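Local coordinates for tylactone synthase starter module and modules 1 & 2 (Streptomyces fradiae, PDB 2Z5L), which probably reduces the beta-keto group of a growing tylosin polyketide with NADPH, setting its stereochemistry, as the first ketoreductase of the tylosin synthase, at residues A[174-179]-A[349-354]; A[263-268]-A[371-376]; A[273-278]-A[338-343]. All coordinates share one frame; numbering follows the deposited sequence.

Contact 1 (A[174-179]-A[349-354])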
ATOM      1  N   LEU A 174      10.757   8.147  -4.820  1.00 35.99           N
ATOM      2  CA  LEU A 174      10.572   9.581  -4.615  1.00 35.15           C
ATOM      3  C   LEU A 174      11.512  10.197  -3.591  1.00 36.20           C
ATOM      4  O   LEU A 174      11.889  11.372  -3.693  1.00 36.11           O
ATOM      5  CB  LEU A 174       9.123   9.852  -4.196  1.00 36.03           C
ATOM      6  CG  LEU A 174       8.027   9.424  -5.178  1.00 36.90           C
ATOM      7  CD1 LEU A 174       6.727   9.204  -4.424  1.00 38.00           C
ATOM      8  CD2 LEU A 174       7.865  10.468  -6.266  1.00 35.75           C
ATOM      9  N   GLU A 175      11.883   9.405  -2.594  1.00 35.31           N
ATOM     10  CA  GLU A 175      12.779   9.869  -1.540  1.00 35.88           C
ATOM     11  C   GLU A 175      14.258   9.791  -1.895  1.00 34.68           C
ATOM     12  O   GLU A 175      15.054  10.652  -1.497  1.00 32.99           O
ATOM     13  CB  GLU A 175      12.542   9.063  -0.271  1.00 37.22           C
ATOM     14  CG  GLU A 175      11.534   9.673   0.650  1.00 39.32           C
ATOM     15  CD  GLU A 175      11.525   8.977   1.984  1.00 39.59           C
ATOM     16  OE1 GLU A 175      12.620   8.807   2.559  1.00 39.00           O
ATOM     17  OE2 GLU A 175      10.432   8.599   2.449  1.00 40.95           O
ATOM     18  N   LEU A 176      14.601   8.743  -2.638  1.00 33.78           N
ATOM     19  CA  LEU A 176      15.968   8.481  -3.062  1.00 32.86           C
ATOM     20  C   LEU A 176      16.006   8.155  -4.556  1.00 32.05           C
ATOM     21  O   LEU A 176      16.352   7.047  -4.944  1.00 33.10           O
ATOM     22  CB  LEU A 176      16.525   7.296  -2.270  1.00 31.27           C
ATOM     23  CG  LEU A 176      16.277   7.362  -0.760  1.00 31.97           C
ATOM     24  CD1 LEU A 176      16.869   6.125  -0.073  1.00 28.64           C
ATOM     25  CD2 LEU A 176      16.907   8.642  -0.210  1.00 32.03           C
ATOM     26  N   PRO A 177      15.668   9.125  -5.412  1.00 33.85           N
ATOM     27  CA  PRO A 177      15.653   8.946  -6.874  1.00 35.00           C
ATOM     28  C   PRO A 177      16.957   8.443  -7.493  1.00 35.02           C
ATOM     29  O   PRO A 177      16.932   7.672  -8.444  1.00 35.55           O
ATOM     30  CB  PRO A 177      15.310  10.342  -7.398  1.00 33.97           C
ATOM     31  CG  PRO A 177      14.605  10.983  -6.283  1.00 36.05           C
ATOM     32  CD  PRO A 177      15.347  10.515  -5.055  1.00 32.79           C
ATOM     33  N   ASP A 178      18.084   8.902  -6.961  1.00 37.11           N
ATOM     34  CA  ASP A 178      19.386   8.529  -7.491  1.00 38.29           C
ATOM     35  C   ASP A 178      19.882   7.175  -7.012  1.00 39.86           C
ATOM     36  O   ASP A 178      20.863   6.653  -7.539  1.00 40.18           O
ATOM     37  CB  ASP A 178      20.426   9.585  -7.125  1.00 41.17           C
ATOM     38  CG  ASP A 178      19.993  10.982  -7.505  1.00 43.36           C
ATOM     39  OD1 ASP A 178      19.428  11.150  -8.607  1.00 43.48           O
ATOM     40  OD2 ASP A 178      20.227  11.910  -6.701  1.00 45.70           O
ATOM     41  N   ILE A 179      19.207   6.611  -6.017  1.00 39.06           N
ATOM     42  CA  ILE A 179      19.593   5.321  -5.457  1.00 38.95           C
ATOM     43  C   ILE A 179      18.617   4.209  -5.819  1.00 38.47           C
ATOM     44  O   ILE A 179      19.027   3.109  -6.198  1.00 38.39           O
ATOM     45  CB  ILE A 179      19.708   5.415  -3.906  1.00 38.93           C
ATOM     46  CG1 ILE A 179      20.892   6.302  -3.521  1.00 38.77           C
ATOM     47  CG2 ILE A 179      19.876   4.046  -3.301  1.00 39.30           C
ATOM     48  CD1 ILE A 179      21.017   6.549  -2.040  1.00 40.55           C
ATOM     49  N   ALA A 349       7.715   9.889   8.452  1.00 43.34           N
ATOM     50  CA  ALA A 349       9.120   9.660   8.742  1.00 40.59           C
ATOM     51  C   ALA A 349       9.835   9.185   7.475  1.00 38.36           C
ATOM     52  O   ALA A 349       9.461   8.167   6.891  1.00 36.89           O
ATOM     53  CB  ALA A 349       9.265   8.615   9.849  1.00 41.85           C
ATOM     54  N   VAL A 350      10.846   9.937   7.044  1.00 34.24           N
ATOM     55  CA  VAL A 350      11.614   9.578   5.866  1.00 31.89           C
ATOM     56  C   VAL A 350      12.378   8.295   6.123  1.00 31.78           C
ATOM     57  O   VAL A 350      12.618   7.912   7.273  1.00 31.11           O
ATOM     58  CB  VAL A 350      12.635  10.679   5.488  1.00 31.25           C
ATOM     59  CG1 VAL A 350      11.902  11.908   4.991  1.00 30.08           C
ATOM     60  CG2 VAL A 350      13.490  11.017   6.697  1.00 28.12           C
ATOM     61  N   ILE A 351      12.760   7.639   5.034  1.00 31.00           N
ATOM     62  CA  ILE A 351      13.497   6.379   5.083  1.00 31.03           C
ATOM     63  C   ILE A 351      14.755   6.398   5.946  1.00 34.42           C
ATOM     64  O   ILE A 351      15.035   5.446   6.693  1.00 32.79           O
ATOM     65  CB  ILE A 351      13.887   5.945   3.672  1.00 28.87           C
ATOM     66  CG1 ILE A 351      12.625   5.794   2.828  1.00 28.02           C
ATOM     67  CG2 ILE A 351      14.678   4.618   3.722  1.00 28.71           C
ATOM     68  CD1 ILE A 351      12.906   5.553   1.350  1.00 31.59           C
ATOM     69  N   ASP A 352      15.516   7.481   5.847  1.00 34.81           N
ATOM     70  CA  ASP A 352      16.746   7.589   6.624  1.00 38.67           C
ATOM     71  C   ASP A 352      16.474   7.577   8.118  1.00 38.13           C
ATOM     72  O   ASP A 352      17.344   7.211   8.905  1.00 38.48           O
ATOM     73  CB  ASP A 352      17.514   8.872   6.271  1.00 42.36           C
ATOM     74  CG  ASP A 352      18.750   9.064   7.138  1.00 44.61           C
ATOM     75  OD1 ASP A 352      19.660   8.209   7.078  1.00 46.00           O
ATOM     76  OD2 ASP A 352      18.809  10.063   7.886  1.00 47.71           O
ATOM     77  N   THR A 353      15.265   7.968   8.507  1.00 37.82           N
ATOM     78  CA  THR A 353      14.910   8.009   9.919  1.00 38.27           C
ATOM     79  C   THR A 353      13.816   7.013  10.283  1.00 37.40           C
ATOM     80  O   THR A 353      13.293   7.061  11.390  1.00 38.21           O
ATOM     81  CB  THR A 353      14.430   9.410  10.332  1.00 38.27           C
ATOM     82  OG1 THR A 353      13.166   9.686   9.717  1.00 43.01           O
ATOM     83  CG2 THR A 353      15.437  10.458   9.890  1.00 40.83           C
ATOM     84  N   LEU A 354      13.462   6.127   9.356  1.00 37.20           N
ATOM     85  CA  LEU A 354      12.419   5.137   9.611  1.00 35.18           C
ATOM     86  C   LEU A 354      12.941   4.053  10.552  1.00 35.17           C
ATOM     87  O   LEU A 354      13.717   3.182  10.149  1.00 34.28           O
ATOM     88  CB  LEU A 354      11.953   4.524   8.285  1.00 35.06           C
ATOM     89  CG  LEU A 354      10.800   3.493   8.267  1.00 35.28           C
ATOM     90  CD1 LEU A 354       9.591   4.058   8.928  1.00 34.32           C
ATOM     91  CD2 LEU A 354      10.475   3.117   6.829  1.00 34.15           C
TER
HETATM   92  O   HOH W   1       9.455   7.091   4.493  1.00 17.41           O
HETATM   93  O   HOH W   2      15.409   9.299   3.510  1.00 30.97           O
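The carboxylate of E175, on the last turn of helix 160-175, meets the start of the short 3-10 segment 351-353. E175 OE1 accepts from I351 N at 2.7 Å through its syn lone pair, on the side of OE2, and the bond is nearly straight (N-H...O 164°). To get there the E175 chain leaves the backbone with chi1 at -92°, away from a staggered value, and then runs out extended. Its oxygen also presses on the I351 side chain, with E175 OE1 a tight 3.0 Å from I351 CG1. That CG1 branch stands beside the backbone N, opposite the carbonyl carbon (chi1 -59°), which puts CG1 on the same side as the donating nitrogen and against the carboxylate. Further back, I351 CD1 comes to 3.9 Å from E175 CB and to 4.2 Å from L176 CD1, a small apolar patch beside the polar bond. V350 CB flanks E175 OE1 at 3.5 Å. One water links E175 OE1 to D352 N, and another gives its protons to E175 OE2 and A349 O. OE2 also accepts from G400 N. With two bonds on each oxygen, all from donors, including the N-H of I351 directly and that of D352 through water, the carboxylate is probably held in its charged form, tying helix 160-175 to a loop of the KR domain.

Contact 2 (A[263-268]-A[371-376]); sequences LITGGM and ELLHQL
T265 and L373 mark the closest approach of the two backbones, their CA atoms 9.9 Å apart, a gap bridged by side chains alone. Segment 263-268 begins on strand 261-265. The chain then turns at G266, whose phi of 58° is a value that glycine adopts readily, and enters the glycine-rich turn that includes G267, consistent with the Rossmann-type nucleotide-binding loop of short-chain dehydrogenases. Across from it, 371-376 belongs to helix 356-376, with L376 N bonded to L372 O at 2.9 Å. No hydrogen bond joins the two segments. L373 alone carries the helix side, with CG opposite its own carbonyl carbon and beside the backbone N (chi1 -66°), which sends the forked end at the strand. The two methyls divide the work: L373 CD2 lies 3.9 Å from L263 CD2, the two leucines slanting past each other, while L373 CD1 meets T265 CG2 at 4.1 Å, tip to tip. T265 can offer its methyl because its CG2 is the branch opposite the carbonyl carbon. Its hydroxyl sits between backbone N and carbonyl carbon (chi1 72°) and is hydrogen-bonded to H341 ND1, leaving the methyl to meet L373. Strand 338-341 pairs in parallel with strand 261-265 and supplies V339 and H341 to the same leucine, while L327 of helix 324-333 closes on it from the neighbouring helix. On the strand side L263 also rests on V288 of strand 286-291, the partner along the other edge. Through the contacts of L373 with V339 and H341 as well as with L263 and T265, helix 356-376, which follows strand 338-341 in the chain, packs across both strands, with helix 324-333 beside it.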
ATOM      1  N   LEU A 263     -20.225  -2.327  11.942  1.00 25.88           N
ATOM      2  CA  LEU A 263     -19.042  -2.210  12.785  1.00 23.92           C
ATOM      3  C   LEU A 263     -18.105  -1.191  12.152  1.00 23.20           C
ATOM      4  O   LEU A 263     -17.755  -1.320  10.974  1.00 22.60           O
ATOM      5  CB  LEU A 263     -18.316  -3.551  12.877  1.00 20.53           C
ATOM      6  CG  LEU A 263     -16.987  -3.560  13.627  1.00 20.30           C
ATOM      7  CD1 LEU A 263     -17.190  -3.063  15.073  1.00 21.57           C
ATOM      8  CD2 LEU A 263     -16.425  -4.992  13.649  1.00 26.61           C
ATOM      9  N   ILE A 264     -17.695  -0.199  12.934  1.00 21.82           N
ATOM     10  CA  ILE A 264     -16.790   0.842  12.441  1.00 23.59           C
ATOM     11  C   ILE A 264     -15.581   1.019  13.352  1.00 22.85           C
ATOM     12  O   ILE A 264     -15.722   1.492  14.487  1.00 22.70           O
ATOM     13  CB  ILE A 264     -17.498   2.216  12.354  1.00 22.31           C
ATOM     14  CG1 ILE A 264     -18.570   2.197  11.271  1.00 23.12           C
ATOM     15  CG2 ILE A 264     -16.467   3.315  12.083  1.00 21.70           C
ATOM     16  CD1 ILE A 264     -19.549   3.363  11.377  1.00 22.73           C
ATOM     17  N   THR A 265     -14.391   0.657  12.870  1.00 24.00           N
ATOM     18  CA  THR A 265     -13.217   0.857  13.716  1.00 23.65           C
ATOM     19  C   THR A 265     -12.750   2.307  13.536  1.00 25.21           C
ATOM     20  O   THR A 265     -13.104   2.962  12.547  1.00 26.09           O
ATOM     21  CB  THR A 265     -12.077  -0.150  13.419  1.00 24.58           C
ATOM     22  OG1 THR A 265     -11.455   0.146  12.167  1.00 22.81           O
ATOM     23  CG2 THR A 265     -12.635  -1.588  13.369  1.00 22.58           C
ATOM     24  N   GLY A 266     -12.003   2.822  14.508  1.00 24.88           N
ATOM     25  CA  GLY A 266     -11.568   4.201  14.438  1.00 23.47           C
ATOM     26  C   GLY A 266     -12.794   5.089  14.339  1.00 24.09           C
ATOM     27  O   GLY A 266     -12.807   6.102  13.641  1.00 22.54           O
ATOM     28  N   GLY A 267     -13.847   4.707  15.047  1.00 24.04           N
ATOM     29  CA  GLY A 267     -15.083   5.485  15.011  1.00 25.26           C
ATOM     30  C   GLY A 267     -15.044   6.846  15.712  1.00 26.23           C
ATOM     31  O   GLY A 267     -15.960   7.639  15.547  1.00 25.75           O
ATOM     32  N   MET A 268     -14.014   7.128  16.508  1.00 25.14           N
ATOM     33  CA  MET A 268     -13.957   8.425  17.165  1.00 26.15           C
ATOM     34  C   MET A 268     -12.968   9.345  16.420  1.00 27.39           C
ATOM     35  O   MET A 268     -12.549  10.377  16.946  1.00 28.40           O
ATOM     36  CB  MET A 268     -13.580   8.268  18.645  1.00 26.58           C
ATOM     37  CG  MET A 268     -14.665   7.532  19.470  1.00 30.80           C
ATOM     38  SD  MET A 268     -16.196   8.538  19.625  1.00 34.19           S
ATOM     39  CE  MET A 268     -15.730   9.565  20.952  1.00 37.48           C
ATOM     40  N   GLU A 371      -6.559  -7.515   9.308  1.00 37.07           N
ATOM     41  CA  GLU A 371      -6.291  -8.943   9.217  1.00 38.49           C
ATOM     42  C   GLU A 371      -7.089  -9.709  10.285  1.00 36.95           C
ATOM     43  O   GLU A 371      -7.554 -10.813  10.028  1.00 36.78           O
ATOM     44  CB  GLU A 371      -4.778  -9.199   9.344  1.00 40.18           C
ATOM     45  CG  GLU A 371      -4.337 -10.653   9.143  1.00 45.66           C
ATOM     46  CD  GLU A 371      -4.618 -11.195   7.733  1.00 47.22           C
ATOM     47  OE1 GLU A 371      -4.179 -10.573   6.732  1.00 47.41           O
ATOM     48  OE2 GLU A 371      -5.271 -12.256   7.636  1.00 47.71           O
ATOM     49  N   LEU A 372      -7.256  -9.117  11.466  1.00 35.98           N
ATOM     50  CA  LEU A 372      -8.025  -9.753  12.530  1.00 34.37           C
ATOM     51  C   LEU A 372      -9.519  -9.755  12.196  1.00 35.70           C
ATOM     52  O   LEU A 372     -10.228 -10.716  12.494  1.00 33.09           O
ATOM     53  CB  LEU A 372      -7.814  -9.042  13.868  1.00 33.70           C
ATOM     54  CG  LEU A 372      -6.535  -9.412  14.602  1.00 36.12           C
ATOM     55  CD1 LEU A 372      -6.348  -8.512  15.791  1.00 35.66           C
ATOM     56  CD2 LEU A 372      -6.602 -10.887  15.040  1.00 37.03           C
ATOM     57  N   LEU A 373      -9.998  -8.668  11.594  1.00 35.22           N
ATOM     58  CA  LEU A 373     -11.401  -8.579  11.217  1.00 35.88           C
ATOM     59  C   LEU A 373     -11.671  -9.604  10.126  1.00 36.15           C
ATOM     60  O   LEU A 373     -12.764 -10.169  10.036  1.00 35.42           O
ATOM     61  CB  LEU A 373     -11.745  -7.184  10.700  1.00 34.44           C
ATOM     62  CG  LEU A 373     -11.662  -6.030  11.696  1.00 34.59           C
ATOM     63  CD1 LEU A 373     -11.749  -4.717  10.922  1.00 34.77           C
ATOM     64  CD2 LEU A 373     -12.772  -6.122  12.729  1.00 32.34           C
ATOM     65  N   HIS A 374     -10.660  -9.838   9.301  1.00 37.45           N
ATOM     66  CA  HIS A 374     -10.746 -10.800   8.215  1.00 40.36           C
ATOM     67  C   HIS A 374     -10.955 -12.219   8.767  1.00 40.33           C
ATOM     68  O   HIS A 374     -11.760 -12.977   8.240  1.00 41.25           O
ATOM     69  CB  HIS A 374      -9.455 -10.745   7.379  1.00 40.20           C
ATOM     70  CG  HIS A 374      -9.291 -11.892   6.434  1.00 42.11           C
ATOM     71  ND1 HIS A 374     -10.072 -12.054   5.312  1.00 42.80           N
ATOM     72  CD2 HIS A 374      -8.406 -12.920   6.426  1.00 42.17           C
ATOM     73  CE1 HIS A 374      -9.674 -13.128   4.649  1.00 43.74           C
ATOM     74  NE2 HIS A 374      -8.663 -13.671   5.307  1.00 41.58           N
ATOM     75  N   GLN A 375     -10.248 -12.548   9.844  1.00 41.06           N
ATOM     76  CA  GLN A 375     -10.318 -13.871  10.458  1.00 41.36           C
ATOM     77  C   GLN A 375     -11.483 -14.084  11.430  1.00 41.04           C
ATOM     78  O   GLN A 375     -12.028 -15.186  11.516  1.00 40.85           O
ATOM     79  CB  GLN A 375      -9.004 -14.163  11.176  1.00 42.89           C
ATOM     80  CG  GLN A 375      -7.782 -13.940  10.298  1.00 48.53           C
ATOM     81  CD  GLN A 375      -6.489 -13.801  11.091  1.00 51.44           C
ATOM     82  OE1 GLN A 375      -6.494 -13.359  12.246  1.00 52.99           O
ATOM     83  NE2 GLN A 375      -5.368 -14.156  10.463  1.00 53.09           N
ATOM     84  N   LEU A 376     -11.849 -13.042  12.166  1.00 39.42           N
ATOM     85  CA  LEU A 376     -12.941 -13.132  13.117  1.00 39.35           C
ATOM     86  C   LEU A 376     -14.303 -13.151  12.415  1.00 39.66           C
ATOM     87  O   LEU A 376     -15.315 -13.459  13.042  1.00 39.14           O
ATOM     88  CB  LEU A 376     -12.861 -11.978  14.122  1.00 38.09           C
ATOM     89  CG  LEU A 376     -11.651 -11.979  15.060  1.00 38.59           C
ATOM     90  CD1 LEU A 376     -11.620 -10.671  15.873  1.00 41.40           C
ATOM     91  CD2 LEU A 376     -11.710 -13.174  15.984  1.00 39.90           C
TER

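Contact 3 (A[273-278]-A[338-343]); sequences RRLARR and AVFHTA
Ahead of L275, whose CD1 carries the whole touch on F340 and T342, come R273 and R274; R273 NH2 reaches M268 O and P298 O, and R274 has a salt bridge to D458. L275 then points at the strand, its CA 8.8 Å from that of F340. Its chi1 of -146° departs from a staggered value and brings L275 CD1 obliquely to the base of the ring, 3.6 Å from F340 CB and 3.7 Å from F340 CG. The leucine and phenylalanine chains cross at about a right angle. The same L275 CD1 is 4.1 Å from T342 CG2, while T342 OG1 is hydrogen-bonded to T265 O. This is a Rossmann-type layer, in which helix 270-281, just after the glycine-rich turn, covers one face of the parallel strands, and F389 of strand 386-391 adds to the bed under L275. F340, meanwhile, extends on to M468 of helix 457-470. Next along the helix, A276 packs on L307 of helix 300-308. R277 has a salt bridge to E306, and R278 to D462 and E282.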
ATOM      1  N   ARG A 273     -16.410   9.345  12.822  1.00 24.72           N
ATOM      2  CA  ARG A 273     -17.608  10.065  13.235  1.00 24.84           C
ATOM      3  C   ARG A 273     -18.516  10.382  12.053  1.00 26.32           C
ATOM      4  O   ARG A 273     -19.712  10.096  12.082  1.00 28.42           O
ATOM      5  CB  ARG A 273     -17.228  11.337  13.997  1.00 20.55           C
ATOM      6  CG  ARG A 273     -16.421  11.060  15.271  1.00 20.87           C
ATOM      7  CD  ARG A 273     -16.213  12.303  16.153  1.00 18.94           C
ATOM      8  NE  ARG A 273     -15.175  12.061  17.143  1.00 19.66           N
ATOM      9  CZ  ARG A 273     -15.348  12.147  18.459  1.00 15.41           C
ATOM     10  NH1 ARG A 273     -16.531  12.474  18.978  1.00 17.07           N
ATOM     11  NH2 ARG A 273     -14.320  11.913  19.258  1.00 21.13           N
ATOM     12  N   ARG A 274     -17.934  10.948  11.003  1.00 27.44           N
ATOM     13  CA  ARG A 274     -18.653  11.306   9.784  1.00 27.39           C
ATOM     14  C   ARG A 274     -19.347  10.116   9.140  1.00 24.64           C
ATOM     15  O   ARG A 274     -20.485  10.212   8.679  1.00 21.61           O
ATOM     16  CB  ARG A 274     -17.660  11.894   8.783  1.00 30.19           C
ATOM     17  CG  ARG A 274     -18.173  11.945   7.363  1.00 36.59           C
ATOM     18  CD  ARG A 274     -19.008  13.166   7.165  1.00 41.31           C
ATOM     19  NE  ARG A 274     -18.198  14.357   7.404  1.00 47.70           N
ATOM     20  CZ  ARG A 274     -18.596  15.589   7.122  1.00 50.29           C
ATOM     21  NH1 ARG A 274     -19.798  15.785   6.590  1.00 51.18           N
ATOM     22  NH2 ARG A 274     -17.788  16.616   7.357  1.00 52.15           N
ATOM     23  N   LEU A 275     -18.630   9.004   9.076  1.00 25.69           N
ATOM     24  CA  LEU A 275     -19.158   7.781   8.482  1.00 24.62           C
ATOM     25  C   LEU A 275     -20.354   7.357   9.310  1.00 22.76           C
ATOM     26  O   LEU A 275     -21.416   7.059   8.778  1.00 23.31           O
ATOM     27  CB  LEU A 275     -18.085   6.699   8.530  1.00 23.79           C
ATOM     28  CG  LEU A 275     -18.047   5.698   7.375  1.00 27.42           C
ATOM     29  CD1 LEU A 275     -17.224   4.478   7.820  1.00 26.94           C
ATOM     30  CD2 LEU A 275     -19.415   5.281   6.949  1.00 26.44           C
ATOM     31  N   ALA A 276     -20.176   7.348  10.626  1.00 24.37           N
ATOM     32  CA  ALA A 276     -21.252   6.939  11.514  1.00 24.49           C
ATOM     33  C   ALA A 276     -22.524   7.781  11.345  1.00 26.23           C
ATOM     34  O   ALA A 276     -23.600   7.232  11.134  1.00 27.18           O
ATOM     35  CB  ALA A 276     -20.767   6.975  12.960  1.00 24.05           C
ATOM     36  N   ARG A 277     -22.414   9.106  11.426  1.00 23.76           N
ATOM     37  CA  ARG A 277     -23.590   9.948  11.261  1.00 25.39           C
ATOM     38  C   ARG A 277     -24.316   9.688   9.946  1.00 26.36           C
ATOM     39  O   ARG A 277     -25.542   9.718   9.887  1.00 27.52           O
ATOM     40  CB  ARG A 277     -23.206  11.428  11.341  1.00 25.65           C
ATOM     41  CG  ARG A 277     -22.751  11.893  12.714  1.00 26.99           C
ATOM     42  CD  ARG A 277     -22.331  13.372  12.686  1.00 25.03           C
ATOM     43  NE  ARG A 277     -21.827  13.863  13.957  1.00 24.13           N
ATOM     44  CZ  ARG A 277     -22.590  14.283  14.965  1.00 26.04           C
ATOM     45  NH1 ARG A 277     -23.914  14.275  14.859  1.00 27.94           N
ATOM     46  NH2 ARG A 277     -22.028  14.729  16.084  1.00 24.14           N
ATOM     47  N   ARG A 278     -23.559   9.441   8.883  1.00 28.36           N
ATOM     48  CA  ARG A 278     -24.154   9.183   7.574  1.00 28.95           C
ATOM     49  C   ARG A 278     -24.865   7.833   7.499  1.00 29.63           C
ATOM     50  O   ARG A 278     -25.950   7.732   6.923  1.00 27.59           O
ATOM     51  CB  ARG A 278     -23.075   9.265   6.492  1.00 30.81           C
ATOM     52  CG  ARG A 278     -22.738  10.705   6.089  1.00 35.49           C
ATOM     53  CD  ARG A 278     -23.887  11.315   5.268  1.00 36.62           C
ATOM     54  NE  ARG A 278     -24.116  10.629   3.992  1.00 37.18           N
ATOM     55  CZ  ARG A 278     -23.385  10.791   2.886  1.00 40.10           C
ATOM     56  NH1 ARG A 278     -22.351  11.621   2.878  1.00 39.77           N
ATOM     57  NH2 ARG A 278     -23.719  10.148   1.772  1.00 39.73           N
ATOM     58  N   ALA A 338     -21.935  -5.416   8.049  1.00 29.50           N
ATOM     59  CA  ALA A 338     -20.978  -4.567   7.352  1.00 25.89           C
ATOM     60  C   ALA A 338     -19.892  -4.099   8.326  1.00 23.64           C
ATOM     61  O   ALA A 338     -20.183  -3.746   9.475  1.00 22.27           O
ATOM     62  CB  ALA A 338     -21.697  -3.369   6.739  1.00 26.74           C
ATOM     63  N   VAL A 339     -18.645  -4.111   7.859  1.00 23.29           N
ATOM     64  CA  VAL A 339     -17.493  -3.676   8.654  1.00 22.69           C
ATOM     65  C   VAL A 339     -16.774  -2.546   7.929  1.00 25.74           C
ATOM     66  O   VAL A 339     -16.536  -2.632   6.727  1.00 25.85           O
ATOM     67  CB  VAL A 339     -16.482  -4.832   8.881  1.00 23.38           C
ATOM     68  CG1 VAL A 339     -15.267  -4.331   9.652  1.00 21.43           C
ATOM     69  CG2 VAL A 339     -17.143  -5.957   9.645  1.00 20.63           C
ATOM     70  N   PHE A 340     -16.445  -1.478   8.652  1.00 25.94           N
ATOM     71  CA  PHE A 340     -15.722  -0.339   8.071  1.00 25.18           C
ATOM     72  C   PHE A 340     -14.469  -0.102   8.925  1.00 24.57           C
ATOM     73  O   PHE A 340     -14.557   0.272  10.094  1.00 25.74           O
ATOM     74  CB  PHE A 340     -16.605   0.909   8.063  1.00 25.32           C
ATOM     75  CG  PHE A 340     -17.744   0.843   7.072  1.00 27.66           C
ATOM     76  CD1 PHE A 340     -17.596   1.309   5.775  1.00 28.58           C
ATOM     77  CD2 PHE A 340     -18.971   0.320   7.443  1.00 28.48           C
ATOM     78  CE1 PHE A 340     -18.665   1.271   4.868  1.00 28.83           C
ATOM     79  CE2 PHE A 340     -20.042   0.277   6.546  1.00 28.96           C
ATOM     80  CZ  PHE A 340     -19.887   0.750   5.260  1.00 28.88           C
ATOM     81  N   HIS A 341     -13.301  -0.324   8.335  1.00 22.67           N
ATOM     82  CA  HIS A 341     -12.038  -0.162   9.045  1.00 23.64           C
ATOM     83  C   HIS A 341     -11.390   1.187   8.757  1.00 24.54           C
ATOM     84  O   HIS A 341     -10.737   1.346   7.731  1.00 25.45           O
ATOM     85  CB  HIS A 341     -11.081  -1.286   8.640  1.00 22.69           C
ATOM     86  CG  HIS A 341      -9.832  -1.352   9.463  1.00 21.82           C
ATOM     87  ND1 HIS A 341      -9.849  -1.369  10.840  1.00 25.36           N
ATOM     88  CD2 HIS A 341      -8.528  -1.411   9.098  1.00 21.58           C
ATOM     89  CE1 HIS A 341      -8.606  -1.433  11.291  1.00 25.61           C
ATOM     90  NE2 HIS A 341      -7.788  -1.458  10.256  1.00 27.58           N
ATOM     91  N   THR A 342     -11.571   2.157   9.652  1.00 24.85           N
ATOM     92  CA  THR A 342     -10.961   3.467   9.435  1.00 26.60           C
ATOM     93  C   THR A 342      -9.786   3.675  10.396  1.00 30.37           C
ATOM     94  O   THR A 342      -9.081   4.675  10.298  1.00 31.65           O
ATOM     95  CB  THR A 342     -11.984   4.645   9.581  1.00 23.25           C
ATOM     96  OG1 THR A 342     -12.041   5.068  10.937  1.00 22.58           O
ATOM     97  CG2 THR A 342     -13.409   4.226   9.195  1.00 23.40           C
ATOM     98  N   ALA A 343      -9.555   2.724  11.308  1.00 32.26           N
ATOM     99  CA  ALA A 343      -8.456   2.861  12.277  1.00 34.52           C
ATOM    100  C   ALA A 343      -7.069   2.969  11.644  1.00 35.34           C
ATOM    101  O   ALA A 343      -6.787   2.375  10.605  1.00 34.50           O
ATOM    102  CB  ALA A 343      -8.468   1.707  13.277  1.00 31.39           C
TER

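Overall arrangement
Contacts 2 and 3 belong to one Rossmann-type unit, their centres 10 Å apart. The strands 261-265 and 338-341 are neighbours, joined by L263 O to F340 N (2.7 Å) and T265 N to F340 O (2.8 Å), and helices 356-376 and 270-281 lie on opposite faces of them. The glycine-rich turn between strand 261-265 and helix 270-281 is consistent with the nucleotide-binding turn of short-chain dehydrogenases. Contact 1 lies on the other side of the chain's centre, about 31 Å from contact 2 and 33 Å from contact 3, centre to centre. Sequence nevertheless connects them: its segment 349-354 lies in the connection between strand 338-341 and helix 356-376.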